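Local coordinates for ferritin like protein (PDB 3HL1) that is of undetermined function but, as a helical ferritin-like protein, probably binds metal ions, at residues T139-S143 and I144-Y148; A195-L198 and V199-V203. All blocks are in the same frame, centred on the assembly; numbering follows the deposited sequence.

Contact 1: T139-S143 and I144-Y148; sequences TDYGS and IGEFY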
# COMPACT_ATOMS: atom_id res chain seq x y z
N THR A 139 13.94 -0.89 11.07
CA THR A 139 13.03 -0.06 10.31
C THR A 139 12.95 -0.45 8.82
O THR A 139 11.96 -0.13 8.18
CB THR A 139 13.39 1.47 10.42
OG1 THR A 139 12.53 2.21 9.53
CG2 THR A 139 14.82 1.73 10.03
N ASP A 140 13.99 -1.10 8.29
CA ASP A 140 14.06 -1.52 6.91
C ASP A 140 14.14 -3.03 6.80
O ASP A 140 14.90 -3.72 7.52
CB ASP A 140 15.25 -0.90 6.20
CG ASP A 140 15.11 0.60 5.95
OD1 ASP A 140 14.02 1.05 5.63
OD2 ASP A 140 16.13 1.31 5.98
N TYR A 141 13.38 -3.55 5.85
CA TYR A 141 13.32 -4.97 5.62
C TYR A 141 13.57 -5.28 4.13
O TYR A 141 13.49 -4.41 3.28
CB TYR A 141 11.93 -5.48 6.09
CG TYR A 141 11.60 -5.24 7.55
CD1 TYR A 141 10.98 -4.06 7.99
CD2 TYR A 141 11.92 -6.19 8.50
CE1 TYR A 141 10.72 -3.86 9.32
CE2 TYR A 141 11.63 -6.00 9.83
CZ TYR A 141 11.03 -4.84 10.24
OH TYR A 141 10.79 -4.70 11.60
N GLY A 142 13.85 -6.54 3.82
CA GLY A 142 14.12 -6.94 2.44
C GLY A 142 12.90 -7.18 1.57
O GLY A 142 13.00 -7.31 0.37
N SER A 143 11.73 -7.24 2.22
CA SER A 143 10.45 -7.52 1.55
C SER A 143 9.31 -7.14 2.49
O SER A 143 9.52 -7.02 3.68
CB SER A 143 10.31 -9.02 1.25
OG SER A 143 10.38 -9.83 2.45
N ILE A 144 8.10 -7.03 1.95
CA ILE A 144 6.92 -6.75 2.73
C ILE A 144 6.63 -7.91 3.65
O ILE A 144 6.27 -7.71 4.80
CB ILE A 144 5.68 -6.46 1.83
CG1 ILE A 144 5.91 -5.15 1.10
CG2 ILE A 144 4.43 -6.42 2.68
CD1 ILE A 144 4.76 -4.78 0.10
N GLY A 145 6.82 -9.12 3.15
CA GLY A 145 6.62 -10.31 3.89
C GLY A 145 7.47 -10.37 5.12
O GLY A 145 6.99 -10.81 6.19
N GLU A 146 8.73 -9.94 5.00
CA GLU A 146 9.61 -9.92 6.17
C GLU A 146 9.13 -8.91 7.21
O GLU A 146 9.20 -9.12 8.44
CB GLU A 146 11.04 -9.56 5.77
CG GLU A 146 12.02 -9.67 6.95
CD GLU A 146 13.41 -9.07 6.69
OE1 GLU A 146 13.76 -8.83 5.52
OE2 GLU A 146 14.16 -8.87 7.68
N PHE A 147 8.73 -7.74 6.73
CA PHE A 147 8.13 -6.72 7.62
C PHE A 147 6.98 -7.38 8.43
O PHE A 147 6.93 -7.28 9.67
CB PHE A 147 7.59 -5.56 6.78
CG PHE A 147 7.25 -4.28 7.60
CD1 PHE A 147 6.63 -4.34 8.83
CD2 PHE A 147 7.57 -3.04 7.10
CE1 PHE A 147 6.36 -3.20 9.56
CE2 PHE A 147 7.29 -1.90 7.84
CZ PHE A 147 6.70 -1.99 9.07
N TYR A 148 6.05 -8.05 7.75
CA TYR A 148 4.96 -8.72 8.44
C TYR A 148 5.37 -9.87 9.35
O TYR A 148 4.71 -10.07 10.37
CB TYR A 148 3.81 -9.10 7.51
CG TYR A 148 3.02 -7.89 7.09
CD1 TYR A 148 2.24 -7.18 8.02
CD2 TYR A 148 3.06 -7.40 5.80
CE1 TYR A 148 1.53 -6.05 7.65
CE2 TYR A 148 2.32 -6.26 5.42
CZ TYR A 148 1.57 -5.59 6.37
OH TYR A 148 0.88 -4.48 6.04
O HOH W 1 12.88 -10.31 3.08
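Ser143 caps the start of helix 144-157, its OG accepting from Glu146 N at 3.0 Å, and it can do so because chi1 of 59° sets the hydroxyl between its own backbone N and carbonyl carbon, turned toward the N-H groups of the first turn. The glutamate side chain reaches one residue further upstream: its OE1 takes the N-H of Gly142 at 2.9 Å in a nearly straight bond that comes from above the carboxylate plane. This is helix N-capping, with Ser143 as N-cap, and the Phe147 N to Ser143 O bond of 3.2 Å opens the regular helical series. A water joins the two side chains, 2.6 Å from Ser143 OG and donating to Glu146 OE1. That oxygen also forms a salt bridge with Arg130, while OE2 accepts from Asp133 N, so both carboxylate oxygens of this buried group are engaged. Tyr141 stands beside the carboxylate, whose plane is 86° from the ring, with Glu146 OE2 near the ring edge, 3.6 Å from Tyr141 CD2. Over one face of the tyrosine lies Phe147 CA, 3.8 Å from the ring centroid in a CH-pi contact, and the two aromatic rings meet obliquely.

Contact 2: A195-L198 and V199-V203; sequences ALTL and VDIIV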
# COMPACT_ATOMS: atom_id res chain seq x y z
N ALA A 195 -6.27 -11.30 14.72
CA ALA A 195 -5.30 -10.33 14.13
C ALA A 195 -4.33 -11.04 13.21
O ALA A 195 -3.99 -10.54 12.15
CB ALA A 195 -4.53 -9.58 15.26
N LEU A 196 -3.88 -12.22 13.62
CA LEU A 196 -2.96 -13.03 12.80
C LEU A 196 -3.60 -13.43 11.48
O LEU A 196 -2.95 -13.48 10.45
CB LEU A 196 -2.52 -14.31 13.53
CG LEU A 196 -1.36 -14.27 14.52
CD1 LEU A 196 -1.08 -15.72 15.02
CD2 LEU A 196 -0.10 -13.61 13.95
N THR A 197 -4.89 -13.74 11.52
CA THR A 197 -5.59 -14.08 10.30
C THR A 197 -5.56 -12.90 9.36
O THR A 197 -5.33 -13.06 8.18
CB THR A 197 -7.02 -14.51 10.63
OG1 THR A 197 -6.95 -15.63 11.53
CG2 THR A 197 -7.83 -14.83 9.38
N LEU A 198 -5.83 -11.70 9.88
CA LEU A 198 -5.79 -10.48 9.06
C LEU A 198 -4.41 -10.28 8.45
O LEU A 198 -4.31 -9.93 7.26
CB LEU A 198 -6.26 -9.25 9.82
CG LEU A 198 -7.62 -9.28 10.52
CD1 LEU A 198 -7.96 -7.91 11.03
CD2 LEU A 198 -8.64 -9.84 9.63
N VAL A 199 -3.33 -10.51 9.22
CA VAL A 199 -1.97 -10.45 8.63
C VAL A 199 -1.80 -11.45 7.47
O VAL A 199 -1.23 -11.11 6.43
CB VAL A 199 -0.86 -10.63 9.66
CG1 VAL A 199 0.54 -10.67 8.98
CG2 VAL A 199 -0.90 -9.51 10.69
N ASP A 200 -2.30 -12.67 7.66
CA ASP A 200 -2.22 -13.73 6.63
C ASP A 200 -2.92 -13.38 5.34
O ASP A 200 -2.37 -13.58 4.30
CB ASP A 200 -2.75 -15.08 7.16
CG ASP A 200 -1.73 -15.78 8.05
OD1 ASP A 200 -0.52 -15.43 7.99
OD2 ASP A 200 -2.13 -16.68 8.82
N ILE A 201 -4.11 -12.78 5.43
CA ILE A 201 -4.79 -12.25 4.27
C ILE A 201 -3.97 -11.21 3.54
O ILE A 201 -3.94 -11.23 2.33
CB ILE A 201 -6.15 -11.60 4.65
CG1 ILE A 201 -7.15 -12.65 5.14
CG2 ILE A 201 -6.73 -10.84 3.42
CD1 ILE A 201 -8.27 -12.08 5.99
N ILE A 202 -3.32 -10.27 4.26
CA ILE A 202 -2.50 -9.24 3.67
C ILE A 202 -1.31 -9.82 2.90
O ILE A 202 -1.05 -9.45 1.75
CB ILE A 202 -1.95 -8.25 4.75
CG1 ILE A 202 -3.08 -7.43 5.39
CG2 ILE A 202 -0.94 -7.28 4.11
CD1 ILE A 202 -2.66 -6.63 6.64
N VAL A 203 -0.57 -10.71 3.55
CA VAL A 203 0.63 -11.30 2.97
C VAL A 203 0.30 -12.26 1.81
O VAL A 203 0.97 -12.22 0.78
CB VAL A 203 1.46 -12.02 4.01
CG1 VAL A 203 2.66 -12.71 3.36
CG2 VAL A 203 1.94 -10.99 5.08
O HOH W 2 -0.20 -14.61 10.36
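Leu198 and Ile201, three residues apart, bring their outer methyls together on one flank of helix 188-207, with Leu198 CD2 4.3 Å from Ile201 CD1. Leu198 CG and Ile201 CG1 both lie opposite the carbonyl carbon of their own residue, chi1 -54° in the leucine and -67° in the isoleucine, and the second torsion is close to extended in both. The result is a loose touch between branch ends, and Leu182 from a loop packs against both residues. Ile202 CG1 comes back over the preceding turn, 3.4 Å from Leu198 O, the carbonyl that accepts from Ile202 N. Val199, a beta-branched residue, spreads its two methyls differently: CG1 lies opposite the backbone N, whereas CG2 is placed beside it and comes within 3.6 Å of Ala195 O. Underneath runs the i to i+4 bonding of an alpha-helix, from Val199 N to Ala195 O through Ile202 N to Leu198 O, within the helical framework of this ferritin-like protein. Ile202 faces His57, Leu60 and Val61 of helix 42-67, and Val199 reaches Ile64 there, so these aliphatic groups fill a helix interface. Asp200 brings a polar group to the helix. Its carboxylate carbon CG is folded back to 3.5 Å from Leu196 O, and a water donates to that carbonyl at 3.0 Å and, weakly, to Asp200 OD1. The stronger partner of OD1 is Arg152 of helix 144-157, through a salt bridge. Leu196 O thus takes two donors, the water and Asp200 N, the latter at 3.0 Å and tilted 23° from the carbonyl plane. Thr197 OG1 bonds one turn back, to Leu193 O, while its CG2 stands 4.4 Å from Ile201 CD1.

How the contacts relate
Contact 1 comes first along the chain, at the beginning of helix 144-157, and contact 2 follows within helix 188-207, the next helix in sequence. Their centres are about 15 Å apart, yet the two meet through Tyr148: its CB lies 3.6 Å from Val203 CG2, and its CE2 3.7 Å from Ile202 CG2. The capped start of one helix is thereby packed against the middle and later part of the next. Farther along helix 144-157, Arg152 ties the same pair together through Asp200. Both contacts belong to the helical ferritin-like part of the chain, where these two successive helices are joined, and the side chains of Ile144 and Ile202 each approach bound unidentified ligand material, probably from crystallisation.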